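Local coordinates for YchF GTP-binding protein (Schizosaccharomyces pombe, PDB 1NI3), which hydrolyses ATP, and GTP less efficiently, as a monomeric Obg-family P-loop NTPase, and negatively regulates the G2/M transition of the cell cycle, at residues L230-E235 with M265-E270; R236-Q241 with L288-M293; T261-S266 with P295-T300. All coordinates share one frame; numbering follows the deposited sequence.

Contact 1. Residues L230-E235 with M265-E270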
# COMPACT_ATOMS: atom_id res chain seq x y z
N LEU A 230 -4.66 -11.06 -1.69
CA LEU A 230 -5.75 -11.04 -2.63
C LEU A 230 -6.02 -12.47 -3.07
O LEU A 230 -5.30 -13.01 -3.92
CB LEU A 230 -5.40 -10.17 -3.85
CG LEU A 230 -5.10 -8.69 -3.61
CD1 LEU A 230 -4.86 -8.02 -4.95
CD2 LEU A 230 -6.26 -8.02 -2.88
N VAL A 231 -7.04 -13.10 -2.48
CA VAL A 231 -7.40 -14.48 -2.82
C VAL A 231 -8.20 -14.51 -4.11
O VAL A 231 -9.41 -14.32 -4.09
CB VAL A 231 -8.26 -15.16 -1.74
CG1 VAL A 231 -8.55 -16.61 -2.14
CG2 VAL A 231 -7.57 -15.12 -0.40
N ASN A 232 -7.52 -14.76 -5.23
CA ASN A 232 -8.16 -14.79 -6.54
C ASN A 232 -8.87 -16.10 -6.82
O ASN A 232 -8.24 -17.15 -6.88
CB ASN A 232 -7.12 -14.53 -7.63
CG ASN A 232 -7.72 -14.50 -9.01
OD1 ASN A 232 -8.83 -14.00 -9.19
ND2 ASN A 232 -6.99 -15.00 -10.00
N MSE A 233 -10.19 -16.05 -6.98
CA MSE A 233 -10.99 -17.23 -7.29
C MSE A 233 -11.85 -16.96 -8.54
O MSE A 233 -11.85 -15.85 -9.06
CB MSE A 233 -11.88 -17.54 -6.11
CG MSE A 233 -12.88 -16.46 -5.84
SE MSE A 233 -13.79 -16.83 -4.16
CE MSE A 233 -13.94 -15.24 -3.29
N SER A 234 -12.58 -17.97 -9.01
CA SER A 234 -13.42 -17.86 -10.20
C SER A 234 -14.64 -16.97 -10.03
O SER A 234 -15.20 -16.87 -8.92
CB SER A 234 -13.90 -19.23 -10.64
OG SER A 234 -14.68 -19.86 -9.65
N GLU A 235 -15.09 -16.34 -11.11
CA GLU A 235 -16.25 -15.47 -11.04
C GLU A 235 -17.35 -16.23 -10.33
O GLU A 235 -17.98 -15.72 -9.41
CB GLU A 235 -16.73 -15.05 -12.43
CG GLU A 235 -17.66 -13.84 -12.35
CD GLU A 235 -18.24 -13.44 -13.68
OE1 GLU A 235 -17.50 -13.44 -14.68
OE2 GLU A 235 -19.45 -13.11 -13.73
N MSE A 265 -11.35 -12.18 -3.97
CA MSE A 265 -11.69 -11.50 -5.22
C MSE A 265 -11.75 -12.48 -6.39
O MSE A 265 -11.65 -13.68 -6.22
CB MSE A 265 -10.60 -10.51 -5.53
CG MSE A 265 -9.32 -11.21 -5.92
SE MSE A 265 -8.19 -9.94 -6.83
CE MSE A 265 -9.42 -9.60 -8.32
N SER A 266 -11.89 -11.92 -7.58
CA SER A 266 -11.94 -12.69 -8.81
C SER A 266 -11.44 -11.86 -9.99
O SER A 266 -12.22 -11.13 -10.62
CB SER A 266 -13.36 -13.18 -9.07
OG SER A 266 -13.49 -13.66 -10.41
N VAL A 267 -10.15 -11.95 -10.27
CA VAL A 267 -9.52 -11.21 -11.37
C VAL A 267 -10.32 -11.37 -12.66
O VAL A 267 -10.36 -10.45 -13.50
CB VAL A 267 -8.11 -11.73 -11.64
CG1 VAL A 267 -7.51 -11.01 -12.85
CG2 VAL A 267 -7.25 -11.52 -10.40
N ALA A 268 -10.93 -12.53 -12.81
CA ALA A 268 -11.74 -12.86 -13.97
C ALA A 268 -12.93 -11.93 -14.04
O ALA A 268 -13.24 -11.38 -15.10
CB ALA A 268 -12.22 -14.31 -13.85
N PHE A 269 -13.57 -11.77 -12.89
CA PHE A 269 -14.75 -10.93 -12.78
C PHE A 269 -14.40 -9.47 -12.90
O PHE A 269 -15.07 -8.72 -13.61
CB PHE A 269 -15.44 -11.12 -11.42
CG PHE A 269 -16.63 -10.22 -11.23
CD1 PHE A 269 -17.75 -10.37 -12.04
CD2 PHE A 269 -16.62 -9.20 -10.29
CE1 PHE A 269 -18.82 -9.49 -11.93
CE2 PHE A 269 -17.70 -8.31 -10.18
CZ PHE A 269 -18.80 -8.46 -11.00
N GLU A 270 -13.36 -9.05 -12.17
CA GLU A 270 -12.94 -7.66 -12.22
C GLU A 270 -12.73 -7.32 -13.68
O GLU A 270 -13.29 -6.35 -14.20
CB GLU A 270 -11.66 -7.44 -11.42
CG GLU A 270 -11.79 -7.55 -9.91
CD GLU A 270 -12.79 -6.57 -9.32
OE1 GLU A 270 -12.80 -5.38 -9.73
OE2 GLU A 270 -13.56 -6.98 -8.42
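Asn232 and Val267 meet where the end of a parallel strand pair turns toward the nucleotide site, an example of one side chain joining the end of a strand to the start of a helix beside the predicted nucleotide site. Residues 232-235, Asn-Met-Ser-Glu, probably take the place of the NKxD guanine-specificity motif of classical G proteins, and Ser266-Val267-Ala268 that of the SAx loop. Asn232 sets out with CG anti to the backbone N (chi1 -178°), which carries its amide across the strand end. CB brushes Val267 CG2, and CG comes to 3.3 Å from that same methyl, the two side chains crossing at about a right angle. OD1 accepts Val267 N at 2.7 Å, the donor N tilted 33° from the plane of the side-chain carbonyl. ND2, at the other branch, skirts CG2 and gives its hydrogen bond to Val31 O of the P-loop; both ends of the amide are held, which probably fixes its rotation.

The backbones pair in parallel, Asn232 bridging to Met265: Met265 N donates to Val231 O at 2.9 Å, and Met233 N donates to Met265 O at the same length. Ser266, the N-cap of helix 267-273, uses its hydroxyl twice. OG accepts from Phe269 N at 3.1 Å and gives a weak bond to Met233 O. Farther on, Glu235 lays its CG 3.5 Å from Phe269 CD1, its side chain crossing that of the phenylalanine nearly perpendicularly, while OE1 forms a salt bridge with Arg272. Met265, a selenomethionine, sends SE to Leu230 CB at 4.1 Å.

Strand 227-232 lies between strands 118-124 and 262-265, and helix 33-42 packs on Leu230, Met265 and Val267 through Phe36.

Contact 2. Residues R236-Q241 with L288-M293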
# COMPACT_ATOMS: atom_id res chain seq x y z
N ARG A 236 -17.56 -17.47 -10.76
CA ARG A 236 -18.58 -18.35 -10.19
C ARG A 236 -18.41 -18.41 -8.65
O ARG A 236 -19.34 -18.08 -7.92
CB ARG A 236 -18.43 -19.75 -10.81
CG ARG A 236 -19.48 -20.78 -10.40
CD ARG A 236 -19.09 -22.17 -10.88
NE ARG A 236 -19.99 -23.19 -10.36
CZ ARG A 236 -21.29 -23.25 -10.66
NH1 ARG A 236 -21.82 -22.35 -11.49
NH2 ARG A 236 -22.05 -24.18 -10.11
N ASP A 237 -17.24 -18.80 -8.16
CA ASP A 237 -17.06 -18.85 -6.72
C ASP A 237 -17.29 -17.51 -6.05
O ASP A 237 -17.90 -17.44 -4.97
CB ASP A 237 -15.67 -19.34 -6.35
CG ASP A 237 -15.55 -20.84 -6.42
OD1 ASP A 237 -16.44 -21.53 -5.87
OD2 ASP A 237 -14.57 -21.32 -7.02
N PHE A 238 -16.78 -16.45 -6.67
CA PHE A 238 -16.91 -15.10 -6.11
C PHE A 238 -18.35 -14.60 -6.09
O PHE A 238 -18.74 -13.88 -5.18
CB PHE A 238 -16.06 -14.11 -6.91
CG PHE A 238 -16.19 -12.67 -6.45
CD1 PHE A 238 -15.82 -12.32 -5.15
CD2 PHE A 238 -16.68 -11.68 -7.30
CE1 PHE A 238 -15.94 -10.99 -4.71
CE2 PHE A 238 -16.81 -10.36 -6.86
CZ PHE A 238 -16.44 -10.02 -5.56
N LEU A 239 -19.14 -14.97 -7.09
CA LEU A 239 -20.53 -14.52 -7.14
C LEU A 239 -21.43 -15.32 -6.21
O LEU A 239 -22.62 -15.03 -6.12
CB LEU A 239 -21.06 -14.57 -8.57
CG LEU A 239 -20.52 -13.53 -9.55
CD1 LEU A 239 -21.23 -13.64 -10.90
CD2 LEU A 239 -20.74 -12.14 -8.95
N ARG A 240 -20.88 -16.31 -5.52
CA ARG A 240 -21.70 -17.11 -4.60
C ARG A 240 -21.08 -17.09 -3.20
O ARG A 240 -21.44 -17.90 -2.35
CB ARG A 240 -21.83 -18.54 -5.11
CG ARG A 240 -20.62 -19.41 -4.84
CD ARG A 240 -20.70 -20.73 -5.59
NE ARG A 240 -19.67 -21.65 -5.12
CZ ARG A 240 -19.24 -22.71 -5.79
NH1 ARG A 240 -19.74 -23.00 -6.99
NH2 ARG A 240 -18.30 -23.49 -5.27
N GLN A 241 -20.15 -16.17 -2.99
CA GLN A 241 -19.47 -15.99 -1.72
C GLN A 241 -18.99 -17.26 -1.03
O GLN A 241 -18.91 -17.31 0.20
CB GLN A 241 -20.36 -15.19 -0.77
CG GLN A 241 -20.50 -13.74 -1.17
CD GLN A 241 -21.48 -13.00 -0.30
OE1 GLN A 241 -22.67 -13.32 -0.27
NE2 GLN A 241 -20.99 -12.01 0.44
N LEU A 288 -26.37 -9.29 -10.26
CA LEU A 288 -25.60 -10.44 -9.77
C LEU A 288 -25.44 -10.36 -8.26
O LEU A 288 -24.91 -11.27 -7.62
CB LEU A 288 -24.23 -10.47 -10.43
CG LEU A 288 -24.28 -11.02 -11.85
CD1 LEU A 288 -22.92 -10.87 -12.52
CD2 LEU A 288 -24.69 -12.48 -11.78
N ASN A 289 -25.91 -9.25 -7.71
CA ASN A 289 -25.82 -9.01 -6.28
C ASN A 289 -24.40 -9.14 -5.78
O ASN A 289 -24.06 -10.07 -5.04
CB ASN A 289 -26.72 -9.98 -5.52
CG ASN A 289 -26.68 -9.73 -4.03
OD1 ASN A 289 -26.98 -8.63 -3.57
ND2 ASN A 289 -26.31 -10.75 -3.26
N THR A 290 -23.57 -8.19 -6.18
CA THR A 290 -22.17 -8.17 -5.77
C THR A 290 -21.56 -6.82 -6.13
O THR A 290 -22.23 -5.95 -6.69
CB THR A 290 -21.41 -9.32 -6.45
OG1 THR A 290 -20.19 -9.57 -5.74
CG2 THR A 290 -21.10 -8.99 -7.91
N LYS A 291 -20.29 -6.63 -5.82
CA LYS A 291 -19.62 -5.37 -6.10
C LYS A 291 -18.15 -5.55 -6.41
O LYS A 291 -17.52 -6.49 -5.91
CB LYS A 291 -19.77 -4.42 -4.89
CG LYS A 291 -19.11 -4.92 -3.58
CD LYS A 291 -19.45 -3.97 -2.40
CE LYS A 291 -18.83 -4.39 -1.06
NZ LYS A 291 -19.04 -3.37 0.01
N SER A 292 -17.58 -4.65 -7.20
CA SER A 292 -16.17 -4.73 -7.54
C SER A 292 -15.29 -4.50 -6.32
O SER A 292 -15.52 -3.57 -5.55
CB SER A 292 -15.81 -3.69 -8.60
OG SER A 292 -14.39 -3.59 -8.70
N MSE A 293 -14.27 -5.34 -6.14
CA MSE A 293 -13.37 -5.21 -5.02
C MSE A 293 -12.25 -4.19 -5.21
O MSE A 293 -11.56 -3.85 -4.25
CB MSE A 293 -12.76 -6.56 -4.69
CG MSE A 293 -13.79 -7.59 -4.45
SE MSE A 293 -14.84 -6.96 -2.96
CE MSE A 293 -14.02 -8.07 -1.59
O HOH W 1 -22.92 -12.20 -4.44
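A Schellman motif closes helix 278-287 at Asn289, and the loop running from it to helix 294-304 brings Leu288, Thr290 and Met293 against Phe238 and Leu239 at the end of helix 235-238. It illustrates how a short helix can be fastened to an irregular segment by side-chain packing. Helix 235-238 follows directly on the probable base-specificity segment of the NTPase domain, and it ends in a type I turn from Phe238 to Gln241.

Phe238 is the buried member. With CG anti to the backbone N (chi1 177°), its ring is carried toward the loop, where the far end does the touching. CZ presents the ring edge to Lys291 O, which lies near the ring plane at 3.7 Å. The same CZ meets Met293 CG at 3.8 Å from an oblique direction, and CE2 comes to 3.6 Å from Thr290 OG1, also obliquely. Elsewhere the ring packs on the Met233 and Ser266 side chains, and Phe269 of helix 267-273 touches Thr290 from the adjacent helix.

A water donates to Asn289 O and, weakly, to Leu239 O, though at this resolution the bridge is doubtful. Away from the loop, Arg240 NH2 of the turn and Asp237 OD1 form a salt bridge of charges alone, since the oxygen sits well off the guanidinium plane.

Nearer the surface, Leu239 divides its work between its two methyls. CD1 meets Leu288 CD1 at 3.6 Å, the two side chains crossing at a slant, whereas CD2 meets Thr290 CG2 at 3.3 Å, the leucine and threonine side chains crossing at about a right angle.

Contact 3. Residues T261-S266 with P295-T300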
# COMPACT_ATOMS: atom_id res chain seq x y z
N THR A 261 -4.69 -8.12 6.03
CA THR A 261 -5.97 -8.10 5.35
C THR A 261 -6.10 -9.20 4.33
O THR A 261 -5.17 -9.49 3.58
CB THR A 261 -6.19 -6.80 4.61
OG1 THR A 261 -5.94 -5.70 5.50
CG2 THR A 261 -7.62 -6.72 4.09
N LEU A 262 -7.29 -9.79 4.27
CA LEU A 262 -7.56 -10.86 3.33
C LEU A 262 -8.78 -10.47 2.49
O LEU A 262 -9.91 -10.44 2.98
CB LEU A 262 -7.81 -12.14 4.12
CG LEU A 262 -7.77 -13.47 3.38
CD1 LEU A 262 -7.91 -14.61 4.38
CD2 LEU A 262 -8.89 -13.52 2.38
N ILE A 263 -8.54 -10.17 1.22
CA ILE A 263 -9.59 -9.75 0.29
C ILE A 263 -9.95 -10.79 -0.78
O ILE A 263 -9.26 -10.89 -1.79
CB ILE A 263 -9.17 -8.45 -0.45
CG1 ILE A 263 -8.93 -7.33 0.57
CG2 ILE A 263 -10.23 -8.07 -1.46
CD1 ILE A 263 -8.61 -5.97 -0.08
N PRO A 264 -11.04 -11.56 -0.58
CA PRO A 264 -11.42 -12.56 -1.59
C PRO A 264 -11.89 -11.81 -2.81
O PRO A 264 -12.75 -10.93 -2.72
CB PRO A 264 -12.53 -13.32 -0.90
CG PRO A 264 -13.21 -12.24 -0.13
CD PRO A 264 -12.03 -11.52 0.50
N MSE A 265 -11.35 -12.18 -3.97
CA MSE A 265 -11.69 -11.50 -5.22
C MSE A 265 -11.75 -12.48 -6.39
O MSE A 265 -11.65 -13.68 -6.22
CB MSE A 265 -10.60 -10.51 -5.53
CG MSE A 265 -9.32 -11.21 -5.92
SE MSE A 265 -8.19 -9.94 -6.83
CE MSE A 265 -9.42 -9.60 -8.32
N SER A 266 -11.89 -11.92 -7.58
CA SER A 266 -11.94 -12.69 -8.81
C SER A 266 -11.44 -11.86 -9.99
O SER A 266 -12.22 -11.13 -10.62
CB SER A 266 -13.36 -13.18 -9.07
OG SER A 266 -13.49 -13.66 -10.41
N PRO A 295 -12.05 -0.87 -5.55
CA PRO A 295 -12.10 0.19 -4.54
C PRO A 295 -11.56 -0.31 -3.23
O PRO A 295 -10.59 0.22 -2.73
CB PRO A 295 -13.58 0.55 -4.50
CG PRO A 295 -14.24 -0.75 -4.88
CD PRO A 295 -13.41 -1.20 -6.03
N LYS A 296 -12.16 -1.36 -2.68
CA LYS A 296 -11.68 -1.91 -1.42
C LYS A 296 -10.18 -2.20 -1.48
O LYS A 296 -9.43 -1.77 -0.60
CB LYS A 296 -12.39 -3.21 -1.08
CG LYS A 296 -11.81 -3.96 0.10
CD LYS A 296 -12.03 -3.20 1.40
CE LYS A 296 -11.73 -4.06 2.64
NZ LYS A 296 -12.70 -5.19 2.86
N ILE A 297 -9.73 -2.92 -2.50
CA ILE A 297 -8.30 -3.21 -2.60
C ILE A 297 -7.47 -1.93 -2.52
O ILE A 297 -6.67 -1.76 -1.59
CB ILE A 297 -7.98 -3.96 -3.90
CG1 ILE A 297 -8.54 -5.38 -3.85
CG2 ILE A 297 -6.46 -4.00 -4.12
CD1 ILE A 297 -8.43 -6.15 -5.13
N ILE A 298 -7.66 -1.02 -3.48
CA ILE A 298 -6.89 0.21 -3.46
C ILE A 298 -6.91 0.96 -2.13
O ILE A 298 -5.86 1.39 -1.63
CB ILE A 298 -7.34 1.17 -4.59
CG1 ILE A 298 -6.68 0.75 -5.91
CG2 ILE A 298 -6.92 2.61 -4.29
CD1 ILE A 298 -7.19 -0.54 -6.43
N VAL A 299 -8.08 1.11 -1.54
CA VAL A 299 -8.13 1.81 -0.27
C VAL A 299 -7.24 1.11 0.73
O VAL A 299 -6.39 1.74 1.37
CB VAL A 299 -9.53 1.85 0.32
CG1 VAL A 299 -9.48 2.42 1.71
CG2 VAL A 299 -10.44 2.68 -0.56
N THR A 300 -7.42 -0.21 0.86
CA THR A 300 -6.60 -0.96 1.80
C THR A 300 -5.11 -0.69 1.57
O THR A 300 -4.34 -0.58 2.52
CB THR A 300 -6.85 -2.46 1.66
OG1 THR A 300 -8.26 -2.72 1.67
CG2 THR A 300 -6.19 -3.21 2.80
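Ile263 reaches from strand 262-265 onto helix 294-304, a helix-on-sheet packing of an alpha/beta fold, against the sheet of the P-loop domain. The axes of strand 262-265 and helical segment 295-300 run nearly antiparallel, at 156°, and approach to 10.0 Å.

Ile263 holds CG1 anti to its carbonyl carbon and then stretches out (chi2 -176°), so that CD1 is delivered to the helix surface. There it meets Lys296 CG and Ile297 CA, each at 3.8 Å, and Thr300 OG1 at 3.7 Å. The Ile263 CG2 branch packs beside Ile297 CG1, and the two isoleucines cross at a slant. Beyond them, the Ile297 CD1 methyl comes 4.2 Å from the SE atom of Met265, the side chains meeting roughly perpendicularly. Leu230 of the neighbouring strand 227-232 touches Ile297 as well.

At the other end Thr261 and Thr300 point at each other tip to tip, with Thr261 OG1 3.7 Å from Thr300 CG2. With chi1 -49°, Thr300 has CG2 anti to its backbone N, facing Thr261, and OG1 anti to its carbonyl carbon. Replacing Thr300 by alanine would remove both branches, and would probably open a gap against Thr261 and Ile263 CD1 and cost Lys296 O one of its donors. That carbonyl oxygen accepts both Thr300 N and, at 2.7 Å from above the carbonyl plane, Thr300 OG1.

The three contacts form one continuous patch: the centre of contact 1 lies about 9 Å from that of contact 2 and about 11 Å from that of contact 3, and contacts 1 and 3 share Met265 and Ser266. Glu270 joins contact 1 to contact 2, with OE1 2.6 Å from Ser292 OG and OE2 2.9 Å from Met293 N. Contacts 2 and 3 meet where Met293 CE packs on Ile263 CG2. Contact 1 is nearest the nucleotide site: it holds Met233, predicted to bind ATP, and the Val267 side chain is about 4 Å from that of Thr35, also predicted to bind ATP. Phe238 of contact 2 comes within about 4 Å of the Met233 side chain, and the Met265 side chain of contact 3 within about 6 Å.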